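Side-chain contacts in SusD homolog (Bacteroides thetaiotaomicron, PDB 3EHM), which probably binds mucin O-glycans as a SusD-like outer-membrane lipoprotein, serving glycan utilization by a human gut symbiont: residues Pro48-Gln53 and Asn265-Thr270; Ala204-Leu209 and Tyr340-Ser345; Ala262-Asn265 and Thr270-Gly273; Asp281-Pro286 and Thr416-Asp421; Asp421-Asn426 and Gln430-Gln435. One frame throughout, in Å; residues are numbered along the deposited sequence.

Contact 1 of 5, residues Pro48-Gln53 and Asn265-Thr270; sequences PGNDLQ and NEYNET
Tyr267 reaches from just past helix 261-266 to Asn50 on the side of helix 47-57, and its side chain can be followed outward atom by atom. CB already points toward helix 47-57, and CG, set anti to the carbonyl carbon (chi1 -52°), carries the ring on in that direction. Near CD2 the end of the Gln53 amide lies obliquely to the ring. Farther out, Tyr267 CE2 is 3.2 Å from Asn50 OD1. The hydroxyl completes the path: Tyr267 OH donates to Asn50 OD1 at 2.7 Å, in the carbonyl plane and on a lone pair, with a C=O...donor angle of 128°. Asn50 OD1 lies at the ring edge near its plane, and the amide plane is turned only 17° from the ring. This bond joins helix 47-57 to the turn after helix 261-266, more than 200 residues on, in the mainly helical SusD fold. Just beyond Tyr267, Asn268 has positive phi and is the first residue to leave helical backbone angles; the chain then turns and brings Glu269 back toward Gln53. There the Gln53 amide and the Glu269 carboxylate face each other with their planes nearly parallel, and a hydrogen bond between them is possible if the amide, probably turned over in the model, is flipped. Tyr267 OH has a second, weak hydrogen bond to Thr46, while Tyr267 O accepts from Lys318 NZ.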
# COMPACT_ATOMS: atom_id res chain seq x y z
N PRO A 48 -4.61 -1.96 17.76
CA PRO A 48 -4.46 -1.49 16.39
C PRO A 48 -3.22 -2.09 15.71
O PRO A 48 -3.21 -2.28 14.50
CB PRO A 48 -4.36 0.02 16.55
CG PRO A 48 -5.23 0.27 17.76
CD PRO A 48 -4.78 -0.83 18.69
N GLY A 49 -2.20 -2.38 16.51
CA GLY A 49 -0.98 -2.97 15.99
C GLY A 49 -1.20 -4.38 15.47
O GLY A 49 -0.59 -4.78 14.48
N ASN A 50 -2.06 -5.14 16.14
CA ASN A 50 -2.35 -6.49 15.68
C ASN A 50 -3.05 -6.35 14.32
O ASN A 50 -2.80 -7.12 13.40
CB ASN A 50 -3.29 -7.23 16.65
CG ASN A 50 -2.62 -7.58 17.98
OD1 ASN A 50 -1.39 -7.61 18.08
ND2 ASN A 50 -3.43 -7.86 18.99
N ASP A 51 -3.91 -5.34 14.20
CA ASP A 51 -4.63 -5.12 12.95
C ASP A 51 -3.67 -4.76 11.81
O ASP A 51 -3.79 -5.28 10.71
CB ASP A 51 -5.66 -4.00 13.12
CG ASP A 51 -6.77 -4.35 14.10
OD1 ASP A 51 -7.60 -3.46 14.38
OD2 ASP A 51 -6.82 -5.49 14.60
N LEU A 52 -2.73 -3.86 12.09
CA LEU A 52 -1.76 -3.44 11.07
C LEU A 52 -0.89 -4.61 10.61
O LEU A 52 -0.43 -4.63 9.47
CB LEU A 52 -0.87 -2.33 11.62
CG LEU A 52 0.05 -1.68 10.58
CD1 LEU A 52 -0.80 -0.94 9.56
CD2 LEU A 52 1.01 -0.72 11.27
N GLN A 53 -0.65 -5.56 11.50
CA GLN A 53 0.13 -6.74 11.14
C GLN A 53 -0.59 -7.47 10.02
O GLN A 53 0.01 -7.87 9.01
CB GLN A 53 0.26 -7.69 12.33
CG GLN A 53 1.51 -7.51 13.16
CD GLN A 53 1.73 -8.67 14.12
OE1 GLN A 53 2.86 -8.94 14.53
NE2 GLN A 53 0.65 -9.36 14.47
N ASN A 265 8.63 -3.50 18.15
CA ASN A 265 9.26 -3.54 19.47
C ASN A 265 8.67 -4.48 20.51
O ASN A 265 9.41 -5.09 21.29
CB ASN A 265 9.31 -2.13 20.07
CG ASN A 265 10.08 -1.16 19.20
OD1 ASN A 265 11.15 -1.49 18.67
ND2 ASN A 265 9.55 0.04 19.05
N GLU A 266 7.35 -4.60 20.55
CA GLU A 266 6.71 -5.46 21.54
C GLU A 266 6.85 -6.95 21.22
O GLU A 266 7.32 -7.72 22.05
CB GLU A 266 5.23 -5.11 21.67
CG GLU A 266 4.96 -3.71 22.22
CD GLU A 266 5.63 -3.46 23.57
OE1 GLU A 266 5.62 -4.37 24.42
OE2 GLU A 266 6.16 -2.34 23.77
N TYR A 267 6.44 -7.33 20.02
CA TYR A 267 6.50 -8.73 19.61
C TYR A 267 7.84 -9.12 18.98
O TYR A 267 8.16 -10.31 18.88
CB TYR A 267 5.37 -9.04 18.62
CG TYR A 267 3.98 -8.65 19.09
CD1 TYR A 267 3.59 -8.82 20.41
CD2 TYR A 267 3.04 -8.14 18.18
CE1 TYR A 267 2.29 -8.50 20.83
CE2 TYR A 267 1.75 -7.83 18.59
CZ TYR A 267 1.38 -8.01 19.91
OH TYR A 267 0.09 -7.71 20.30
N ASN A 268 8.61 -8.12 18.55
CA ASN A 268 9.90 -8.36 17.92
C ASN A 268 9.73 -9.24 16.68
O ASN A 268 10.52 -10.16 16.44
CB ASN A 268 10.85 -9.04 18.91
CG ASN A 268 11.29 -8.11 20.01
OD1 ASN A 268 11.11 -8.40 21.19
ND2 ASN A 268 11.87 -6.99 19.62
N GLU A 269 8.69 -8.94 15.90
CA GLU A 269 8.39 -9.72 14.71
C GLU A 269 8.61 -8.99 13.39
O GLU A 269 8.88 -9.63 12.37
CB GLU A 269 6.95 -10.25 14.79
CG GLU A 269 6.71 -11.13 16.03
CD GLU A 269 5.27 -11.60 16.18
OE1 GLU A 269 4.34 -10.80 15.94
OE2 GLU A 269 5.07 -12.78 16.56
N THR A 270 8.51 -7.67 13.38
CA THR A 270 8.70 -6.93 12.14
C THR A 270 10.09 -6.32 12.02
O THR A 270 10.51 -5.53 12.86
CB THR A 270 7.64 -5.84 11.97
OG1 THR A 270 6.35 -6.46 11.82
CG2 THR A 270 7.93 -4.99 10.73

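Contact 2 of 5, residues Ala204-Leu209 and Tyr340-Ser345; sequences ANSLML and YWFRAS
Phe342 lays one face of its ring over the CB of Ser206, which stands 3.7 Å from the ring centroid and 15° off the ring normal, a CH-pi contact. Phe342 belongs to a classic beta bulge: Trp341 and Phe342 both face Ala246 of the neighbouring antiparallel strand, and the chain turns a corner at 341. The contact therefore joins a small two-stranded sheet to helix 197-215, in the helix-rich body of this SusD-family protein. Phe342 carries its CG anti to the backbone N (chi1 -155°), which extends the ring toward the helix. Ser206 CB is offset from the ring centre toward the rim, and its closest ring atom is Phe342 CZ, at 3.6 Å. The serine hydroxyl takes no part in this overlap; Ser206 OG bonds instead to Lys202 O, one turn back along its own helix, and to Ile239 N, so this buried polar atom has two partners. Leu207 adds a slighter touch, its backbone N approaching the ring obliquely. Thr347 and Leu350 of helix 344-356 also pack against Phe342, so the ring touches that helix as well as helix 197-215. Beside CZ, Phe342 CE2 comes within 3.4 Å of Ser206 O, the backbone carbonyl of the same serine.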
# COMPACT_ATOMS: atom_id res chain seq x y z
N ALA A 204 -8.73 13.70 -3.21
CA ALA A 204 -9.70 13.01 -4.05
C ALA A 204 -9.22 12.87 -5.49
O ALA A 204 -9.36 11.81 -6.11
CB ALA A 204 -11.05 13.74 -4.03
N ASN A 205 -8.66 13.94 -6.04
CA ASN A 205 -8.16 13.92 -7.42
C ASN A 205 -6.90 13.06 -7.53
O ASN A 205 -6.63 12.48 -8.58
CB ASN A 205 -7.85 15.33 -7.92
CG ASN A 205 -9.09 16.14 -8.22
OD1 ASN A 205 -10.08 15.61 -8.73
ND2 ASN A 205 -9.03 17.43 -7.93
N SER A 206 -6.12 13.01 -6.45
CA SER A 206 -4.90 12.21 -6.46
C SER A 206 -5.27 10.74 -6.48
O SER A 206 -4.63 9.92 -7.14
CB SER A 206 -4.06 12.53 -5.21
OG SER A 206 -3.72 13.91 -5.18
N LEU A 207 -6.33 10.40 -5.75
CA LEU A 207 -6.81 9.03 -5.70
C LEU A 207 -7.36 8.68 -7.08
O LEU A 207 -7.19 7.56 -7.57
CB LEU A 207 -7.91 8.88 -4.64
CG LEU A 207 -8.19 7.44 -4.20
CD1 LEU A 207 -6.98 6.91 -3.43
CD2 LEU A 207 -9.44 7.38 -3.33
N MSE A 208 -8.02 9.66 -7.71
CA MSE A 208 -8.58 9.48 -9.05
C MSE A 208 -7.43 9.18 -10.01
O MSE A 208 -7.52 8.28 -10.85
CB MSE A 208 -9.30 10.76 -9.49
CG MSE A 208 -10.09 10.65 -10.78
SE MSE A 208 -10.92 12.36 -11.27
CE MSE A 208 -11.99 12.61 -9.67
N LEU A 209 -6.34 9.93 -9.87
CA LEU A 209 -5.16 9.74 -10.71
C LEU A 209 -4.57 8.34 -10.50
O LEU A 209 -4.23 7.65 -11.47
CB LEU A 209 -4.10 10.80 -10.37
CG LEU A 209 -2.73 10.66 -11.06
CD1 LEU A 209 -2.88 10.78 -12.57
CD2 LEU A 209 -1.80 11.74 -10.53
N TYR A 340 1.06 7.05 6.33
CA TYR A 340 0.75 7.82 5.13
C TYR A 340 -0.31 7.23 4.21
O TYR A 340 -0.24 6.05 3.86
CB TYR A 340 2.04 8.04 4.34
CG TYR A 340 3.14 8.68 5.15
CD1 TYR A 340 3.21 10.07 5.29
CD2 TYR A 340 4.12 7.91 5.76
CE1 TYR A 340 4.23 10.66 6.02
CE2 TYR A 340 5.14 8.49 6.50
CZ TYR A 340 5.19 9.87 6.62
OH TYR A 340 6.22 10.45 7.32
N TRP A 341 -1.26 8.07 3.81
CA TRP A 341 -2.34 7.67 2.90
C TRP A 341 -1.93 7.99 1.46
O TRP A 341 -2.12 7.18 0.55
CB TRP A 341 -3.62 8.45 3.21
CG TRP A 341 -4.34 8.07 4.47
CD1 TRP A 341 -3.92 7.20 5.44
CD2 TRP A 341 -5.59 8.60 4.91
NE1 TRP A 341 -4.84 7.16 6.46
CE2 TRP A 341 -5.87 8.01 6.16
CE3 TRP A 341 -6.50 9.51 4.37
CZ2 TRP A 341 -7.03 8.30 6.88
CZ3 TRP A 341 -7.65 9.81 5.09
CH2 TRP A 341 -7.91 9.21 6.33
N PHE A 342 -1.39 9.19 1.26
CA PHE A 342 -0.98 9.61 -0.07
C PHE A 342 0.05 10.74 0.03
O PHE A 342 -0.17 11.72 0.73
CB PHE A 342 -2.20 10.09 -0.87
CG PHE A 342 -2.03 10.00 -2.36
CD1 PHE A 342 -1.07 10.75 -3.03
CD2 PHE A 342 -2.83 9.13 -3.11
CE1 PHE A 342 -0.91 10.65 -4.41
CE2 PHE A 342 -2.67 9.01 -4.49
CZ PHE A 342 -1.70 9.78 -5.14
N ARG A 343 1.18 10.59 -0.66
CA ARG A 343 2.23 11.60 -0.62
C ARG A 343 2.50 12.21 -1.97
O ARG A 343 2.23 11.61 -3.01
CB ARG A 343 3.51 10.99 -0.06
CG ARG A 343 3.29 10.15 1.19
CD ARG A 343 4.58 9.88 1.93
NE ARG A 343 5.08 11.08 2.60
CZ ARG A 343 6.14 11.11 3.39
NH1 ARG A 343 6.83 9.99 3.62
NH2 ARG A 343 6.52 12.24 3.97
N ALA A 344 3.07 13.42 -1.96
CA ALA A 344 3.37 14.14 -3.19
C ALA A 344 4.26 13.35 -4.15
O ALA A 344 4.06 13.39 -5.37
CB ALA A 344 4.02 15.48 -2.85
N SER A 345 5.24 12.62 -3.62
CA SER A 345 6.13 11.86 -4.49
C SER A 345 5.36 10.88 -5.37
O SER A 345 5.70 10.69 -6.54
CB SER A 345 7.19 11.12 -3.67
OG SER A 345 6.61 10.23 -2.72

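Contact 3 of 5, residues Ala262-Asn265 and Thr270-Gly273; sequences ASVN and TRMG
Ser263 and Thr270 point their hydroxyls at each other across the short loop that links helix 261-266 to strand 270-272. Ser263 OG is anti to its own nitrogen (chi1 -173°), whereas Thr270 OG1 lies beside its own. Ser263 OG and Thr270 OG1 end 2.5 Å apart, shorter than a usual hydrogen bond, so the exact distance is doubtful. The proton between them is not settled, and the side chain of Gln53 lies close by. Beside this polar pair, Val264 crosses Thr270 obliquely and offers its CG2 branch: Val264 CG2 lies 3.9 Å from Thr270 CB. The other branch, CG1, leans toward Arg271 NH1. Helix and strand are connected tightly here: the helix has a wider, pi-type turn at 262-265, and the strand starts with Thr270 N bonded to Ser263 O at 3.1 Å. Arg271 leaves the backbone away from the helix but bends at chi2 (-72°), which folds its guanidinium back over the start of its own strand. Arg271 NH1 then donates to Val264 O at 2.7 Å, on a lone pair of that carbonyl, with the acceptor close to the guanidinium plane. Arg271 NH1 also donates to Thr270 O at 2.9 Å, a more bent bond of 147°, with the nitrogen well above that carbonyl plane. One nitrogen thus joins a helix carbonyl to a strand carbonyl, while Arg271 NH2 bonds to Lys326 O and Arg271 NE, weakly, to Ala325 O.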
# COMPACT_ATOMS: atom_id res chain seq x y z
N ALA A 262 3.92 -2.14 18.07
CA ALA A 262 3.63 -3.44 18.66
C ALA A 262 4.44 -4.56 17.99
O ALA A 262 5.13 -5.33 18.66
CB ALA A 262 2.14 -3.75 18.56
N SER A 263 4.37 -4.65 16.66
CA SER A 263 5.09 -5.70 15.96
C SER A 263 6.61 -5.50 15.90
O SER A 263 7.37 -6.46 15.94
CB SER A 263 4.54 -5.87 14.54
OG SER A 263 5.13 -7.00 13.92
N VAL A 264 7.05 -4.24 15.82
CA VAL A 264 8.48 -3.96 15.76
C VAL A 264 9.18 -4.11 17.11
O VAL A 264 10.21 -4.79 17.20
CB VAL A 264 8.76 -2.53 15.22
CG1 VAL A 264 10.23 -2.17 15.41
CG2 VAL A 264 8.39 -2.44 13.74
N ASN A 265 8.63 -3.50 18.15
CA ASN A 265 9.26 -3.54 19.47
C ASN A 265 8.67 -4.48 20.51
O ASN A 265 9.41 -5.09 21.29
CB ASN A 265 9.31 -2.13 20.07
CG ASN A 265 10.08 -1.16 19.20
OD1 ASN A 265 11.15 -1.49 18.67
ND2 ASN A 265 9.55 0.04 19.05
N THR A 270 8.51 -7.67 13.38
CA THR A 270 8.70 -6.93 12.14
C THR A 270 10.09 -6.32 12.02
O THR A 270 10.51 -5.53 12.86
CB THR A 270 7.64 -5.84 11.97
OG1 THR A 270 6.35 -6.46 11.82
CG2 THR A 270 7.93 -4.99 10.73
N ARG A 271 10.79 -6.68 10.95
CA ARG A 271 12.14 -6.21 10.69
C ARG A 271 12.29 -5.76 9.23
O ARG A 271 11.34 -5.87 8.45
CB ARG A 271 13.13 -7.33 11.00
CG ARG A 271 13.11 -7.80 12.47
CD ARG A 271 13.73 -6.74 13.37
NE ARG A 271 13.79 -7.12 14.78
CZ ARG A 271 12.90 -6.76 15.70
NH1 ARG A 271 11.86 -6.01 15.37
NH2 ARG A 271 13.08 -7.11 16.97
N MSE A 272 13.46 -5.24 8.88
CA MSE A 272 13.72 -4.77 7.51
C MSE A 272 13.68 -5.92 6.50
O MSE A 272 14.31 -6.96 6.71
CB MSE A 272 15.09 -4.07 7.45
CG MSE A 272 15.44 -3.52 6.07
SE MSE A 272 17.22 -2.73 6.04
CE MSE A 272 18.26 -4.33 6.35
N GLY A 273 12.95 -5.72 5.41
CA GLY A 273 12.83 -6.73 4.38
C GLY A 273 14.01 -6.81 3.43
O GLY A 273 14.68 -5.81 3.18

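Contact 4 of 5, residues Asp281-Pro286 and Thr416-Asp421; sequences DGYKDP and TSPKWD
Tyr283 meets Pro418 face-on at the tight side of the contact. Pro418 CG stands 3.5 Å from the centroid of the Tyr283 ring and 15° off the normal, a CH-pi contact in which the proline atom is offset toward the rim. The closest ring atom is Tyr283 CG, also 3.5 Å from Pro418 CG. Pro418 CD extends the overlap along the CD2-CE2 side of the ring, reaching Tyr283 CD2 at 3.7 Å. Tyr283 has its CG anti to the carbonyl carbon (chi1 -70°), and the ring passes across the proline to bring its hydroxyl to the carbonyl of Thr416, two residues before the proline. There the packing gives way to polar contacts: Tyr283 OH donates to Thr416 O at 2.8 Å, with the acceptor near the ring plane at its edge but the donor 46° out of the carbonyl plane. This side is looser and watered. A water lies 3.1 Å from Tyr283 OH and 3.3 Å from Ser417 O, both weak bonds. Helix 274-282 ends here in a Schellman motif, Lys284 taking positive phi just after Tyr283. Tyr387 of helix 384-388 and Thr439 and Gln440 of helix 429-445 also pack against the tyrosine. Together the CH-pi face and the bond to Thr416 O should fix the rotation of the ring, whereas the weak water bond holds the hydroxyl less firmly.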
# COMPACT_ATOMS: atom_id res chain seq x y z
N ASP A 281 20.56 -0.65 -0.74
CA ASP A 281 22.00 -0.89 -0.68
C ASP A 281 22.66 -0.74 -2.05
O ASP A 281 23.61 0.02 -2.22
CB ASP A 281 22.27 -2.31 -0.16
CG ASP A 281 23.76 -2.60 -0.03
OD1 ASP A 281 24.38 -2.13 0.95
OD2 ASP A 281 24.32 -3.28 -0.92
N GLY A 282 22.14 -1.47 -3.04
CA GLY A 282 22.71 -1.41 -4.38
C GLY A 282 22.67 -0.04 -5.03
O GLY A 282 23.57 0.32 -5.79
N TYR A 283 21.63 0.73 -4.73
CA TYR A 283 21.48 2.07 -5.30
C TYR A 283 22.21 3.12 -4.47
O TYR A 283 22.17 4.31 -4.81
CB TYR A 283 19.99 2.44 -5.37
CG TYR A 283 19.15 1.69 -6.38
CD1 TYR A 283 17.77 1.87 -6.43
CD2 TYR A 283 19.73 0.83 -7.32
CE1 TYR A 283 16.98 1.23 -7.37
CE2 TYR A 283 18.94 0.17 -8.28
CZ TYR A 283 17.56 0.39 -8.30
OH TYR A 283 16.76 -0.22 -9.23
N LYS A 284 22.88 2.70 -3.40
CA LYS A 284 23.57 3.64 -2.53
C LYS A 284 22.56 4.73 -2.14
O LYS A 284 22.84 5.93 -2.23
CB LYS A 284 24.78 4.24 -3.24
CG LYS A 284 25.86 3.22 -3.58
CD LYS A 284 27.17 3.89 -4.02
CE LYS A 284 28.32 2.89 -4.08
NZ LYS A 284 29.64 3.55 -4.33
N ASP A 285 21.39 4.27 -1.72
CA ASP A 285 20.27 5.13 -1.35
C ASP A 285 20.37 5.68 0.08
O ASP A 285 20.41 4.91 1.04
CB ASP A 285 18.97 4.33 -1.48
CG ASP A 285 17.76 5.20 -1.77
OD1 ASP A 285 17.58 6.24 -1.11
OD2 ASP A 285 16.99 4.82 -2.67
N PRO A 286 20.40 7.01 0.23
CA PRO A 286 20.49 7.62 1.56
C PRO A 286 19.22 7.37 2.39
O PRO A 286 19.18 7.66 3.59
CB PRO A 286 20.70 9.09 1.26
CG PRO A 286 19.92 9.27 -0.01
CD PRO A 286 20.33 8.06 -0.81
N THR A 416 17.22 -3.22 -13.10
CA THR A 416 17.60 -1.90 -13.60
C THR A 416 18.21 -0.98 -12.54
O THR A 416 18.19 -1.29 -11.34
CB THR A 416 16.36 -1.21 -14.22
OG1 THR A 416 16.76 -0.02 -14.92
CG2 THR A 416 15.36 -0.83 -13.13
N SER A 417 18.74 0.15 -12.99
CA SER A 417 19.38 1.14 -12.12
C SER A 417 18.50 2.38 -11.97
O SER A 417 17.45 2.50 -12.60
CB SER A 417 20.71 1.56 -12.72
OG SER A 417 20.50 2.25 -13.94
N PRO A 418 18.92 3.34 -11.12
CA PRO A 418 18.17 4.58 -10.90
C PRO A 418 18.23 5.56 -12.07
O PRO A 418 17.26 6.26 -12.35
CB PRO A 418 18.82 5.17 -9.65
CG PRO A 418 19.45 3.99 -8.97
CD PRO A 418 20.02 3.23 -10.14
N LYS A 419 19.38 5.61 -12.74
CA LYS A 419 19.56 6.55 -13.85
C LYS A 419 18.60 6.28 -15.00
O LYS A 419 18.56 5.18 -15.54
CB LYS A 419 21.01 6.52 -14.34
CG LYS A 419 21.32 7.61 -15.35
CD LYS A 419 22.79 7.58 -15.75
CE LYS A 419 23.09 8.61 -16.83
NZ LYS A 419 24.50 8.50 -17.28
N TRP A 420 17.84 7.30 -15.37
CA TRP A 420 16.85 7.16 -16.43
C TRP A 420 17.37 6.63 -17.76
O TRP A 420 16.78 5.73 -18.35
CB TRP A 420 16.15 8.51 -16.65
CG TRP A 420 15.08 8.46 -17.69
CD1 TRP A 420 15.19 8.81 -19.01
CD2 TRP A 420 13.74 7.99 -17.51
NE1 TRP A 420 14.00 8.59 -19.66
CE2 TRP A 420 13.09 8.09 -18.76
CE3 TRP A 420 13.02 7.50 -16.42
CZ2 TRP A 420 11.75 7.72 -18.95
CZ3 TRP A 420 11.69 7.13 -16.60
CH2 TRP A 420 11.07 7.25 -17.86
N ASP A 421 18.49 7.18 -18.23
CA ASP A 421 19.07 6.79 -19.51
C ASP A 421 19.93 5.53 -19.51
O ASP A 421 20.51 5.17 -20.54
CB ASP A 421 19.91 7.95 -20.07
CG ASP A 421 19.15 9.26 -20.10
OD1 ASP A 421 18.03 9.29 -20.67
OD2 ASP A 421 19.66 10.27 -19.55
O HOH W 1 15.30 2.43 -10.06

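Contact 5 of 5, residues Asp421-Asn426 and Gln430-Gln435; sequences DDYTGN and QEEQLQ
An irregular loop, residues 421-426, runs past helix 429-445, coming nearest where Tyr423 CA and Glu432 CA are 7.1 Å apart. The loop turns its Thr424 and Gly425 amides toward the helix, with Gly425 at positive phi. Glu432 meets them with an extended chain, its CG anti to the backbone N (chi1 -172°). Both carboxylate oxygens are used through syn lone pairs: Thr424 N donates to Glu432 OE2 at 2.7 Å and 172°, and Gly425 N to Glu432 OE1 at 3.1 Å and 168°. A water links Asn426 N, at 2.9 Å, to Glu432 OE1 through a weaker bond. The carboxylate plane is perpendicular to the Tyr423 ring, which meets Glu432 CD at its edge. At the outer end of that ring, Gln433 NE2 donates to Tyr423 OH at 2.9 Å, with the hydroxyl close to the amide plane of Gln433. The pattern is a carboxylate binding two consecutive backbone amides, and it ties the loop to the helix that follows it. Thr416 OG1 adds a second donor for Glu432 OE2. Lys436 of the same helix packs on Tyr423, and Leu434 and Gln433 also touch Leu356 of helix 344-356.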
# COMPACT_ATOMS: atom_id res chain seq x y z
N ASP A 421 18.49 7.18 -18.23
CA ASP A 421 19.07 6.79 -19.51
C ASP A 421 19.93 5.53 -19.51
O ASP A 421 20.51 5.17 -20.54
CB ASP A 421 19.91 7.95 -20.07
CG ASP A 421 19.15 9.26 -20.10
OD1 ASP A 421 18.03 9.29 -20.67
OD2 ASP A 421 19.66 10.27 -19.55
N ASP A 422 20.01 4.84 -18.37
CA ASP A 422 20.82 3.63 -18.24
C ASP A 422 19.96 2.37 -18.38
O ASP A 422 19.23 2.01 -17.45
CB ASP A 422 21.53 3.64 -16.89
CG ASP A 422 22.47 2.47 -16.70
OD1 ASP A 422 23.32 2.23 -17.58
OD2 ASP A 422 22.36 1.78 -15.66
N TYR A 423 20.05 1.70 -19.53
CA TYR A 423 19.23 0.51 -19.77
C TYR A 423 19.93 -0.84 -19.76
O TYR A 423 20.96 -1.03 -20.40
CB TYR A 423 18.48 0.67 -21.10
CG TYR A 423 17.64 1.92 -21.13
CD1 TYR A 423 18.09 3.05 -21.80
CD2 TYR A 423 16.45 1.99 -20.41
CE1 TYR A 423 17.36 4.25 -21.74
CE2 TYR A 423 15.73 3.17 -20.34
CZ TYR A 423 16.19 4.30 -21.01
OH TYR A 423 15.48 5.47 -20.90
N THR A 424 19.34 -1.79 -19.04
CA THR A 424 19.89 -3.13 -18.94
C THR A 424 19.64 -3.87 -20.25
O THR A 424 20.43 -4.72 -20.65
CB THR A 424 19.26 -3.89 -17.76
OG1 THR A 424 19.63 -3.23 -16.55
CG2 THR A 424 19.74 -5.33 -17.72
N GLY A 425 18.53 -3.55 -20.91
CA GLY A 425 18.22 -4.16 -22.18
C GLY A 425 17.60 -5.55 -22.19
O GLY A 425 17.55 -6.18 -23.25
N ASN A 426 17.13 -6.04 -21.05
CA ASN A 426 16.49 -7.35 -21.04
C ASN A 426 15.05 -7.15 -21.50
O ASN A 426 14.53 -7.93 -22.30
CB ASN A 426 16.52 -7.97 -19.64
CG ASN A 426 15.88 -9.35 -19.61
OD1 ASN A 426 16.36 -10.29 -20.25
ND2 ASN A 426 14.80 -9.48 -18.85
N GLN A 430 10.78 0.90 -23.33
CA GLN A 430 9.61 1.44 -22.66
C GLN A 430 9.30 0.63 -21.40
O GLN A 430 8.97 1.20 -20.36
CB GLN A 430 8.39 1.43 -23.59
CG GLN A 430 7.16 2.10 -22.97
CD GLN A 430 5.96 2.12 -23.90
OE1 GLN A 430 5.48 1.07 -24.33
NE2 GLN A 430 5.46 3.31 -24.20
N GLU A 431 9.41 -0.69 -21.49
CA GLU A 431 9.15 -1.55 -20.34
C GLU A 431 10.13 -1.29 -19.20
O GLU A 431 9.75 -1.34 -18.03
CB GLU A 431 9.21 -3.02 -20.74
CG GLU A 431 7.95 -3.55 -21.42
CD GLU A 431 6.83 -3.83 -20.43
OE1 GLU A 431 7.03 -4.67 -19.52
OE2 GLU A 431 5.74 -3.23 -20.56
N GLU A 432 11.39 -1.03 -19.54
CA GLU A 432 12.39 -0.77 -18.50
C GLU A 432 12.18 0.60 -17.89
O GLU A 432 12.43 0.80 -16.70
CB GLU A 432 13.82 -0.88 -19.05
CG GLU A 432 14.86 -0.80 -17.94
CD GLU A 432 16.25 -1.23 -18.37
OE1 GLU A 432 16.39 -1.77 -19.49
OE2 GLU A 432 17.20 -1.04 -17.57
N GLN A 433 11.70 1.55 -18.69
CA GLN A 433 11.43 2.88 -18.18
C GLN A 433 10.31 2.77 -17.15
O GLN A 433 10.35 3.41 -16.10
CB GLN A 433 11.04 3.82 -19.33
CG GLN A 433 12.17 4.05 -20.32
CD GLN A 433 11.81 5.00 -21.45
OE1 GLN A 433 10.70 4.94 -21.99
NE2 GLN A 433 12.75 5.86 -21.83
N LEU A 434 9.30 1.94 -17.45
CA LEU A 434 8.21 1.73 -16.51
C LEU A 434 8.78 1.06 -15.26
O LEU A 434 8.42 1.40 -14.14
CB LEU A 434 7.12 0.83 -17.11
CG LEU A 434 6.00 0.43 -16.14
CD1 LEU A 434 5.22 1.68 -15.71
CD2 LEU A 434 5.06 -0.57 -16.79
N GLN A 435 9.68 0.10 -15.47
CA GLN A 435 10.29 -0.60 -14.35
C GLN A 435 10.99 0.38 -13.41
O GLN A 435 10.89 0.25 -12.18
CB GLN A 435 11.28 -1.65 -14.85
CG GLN A 435 11.96 -2.45 -13.75
CD GLN A 435 12.93 -3.47 -14.28
OE1 GLN A 435 13.61 -3.22 -15.27
NE2 GLN A 435 13.01 -4.62 -13.63
O HOH W 2 15.77 -4.51 -19.01

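Contacts 1 and 3 form one neighbourhood, their centres 7 Å apart: they share Asn265 and Thr270 and use helix 261-266, with Glu269 N 2.8 Å from Ser263 O. Contacts 4 and 5 form another, 13 Å apart between centres, joined through Asp421 and by Ser417 OG lying 2.6 Å from Asp422 OD2. The two pairs are separate, though strand 270-272 of contact 3 leads into helix 274-282 of contact 4, and the nearest atoms of these two are about 8 Å apart. Contact 2 touches none of the others; its centre lies 25 or 26 Å from each of theirs. None of the five contacts includes a bound glycan.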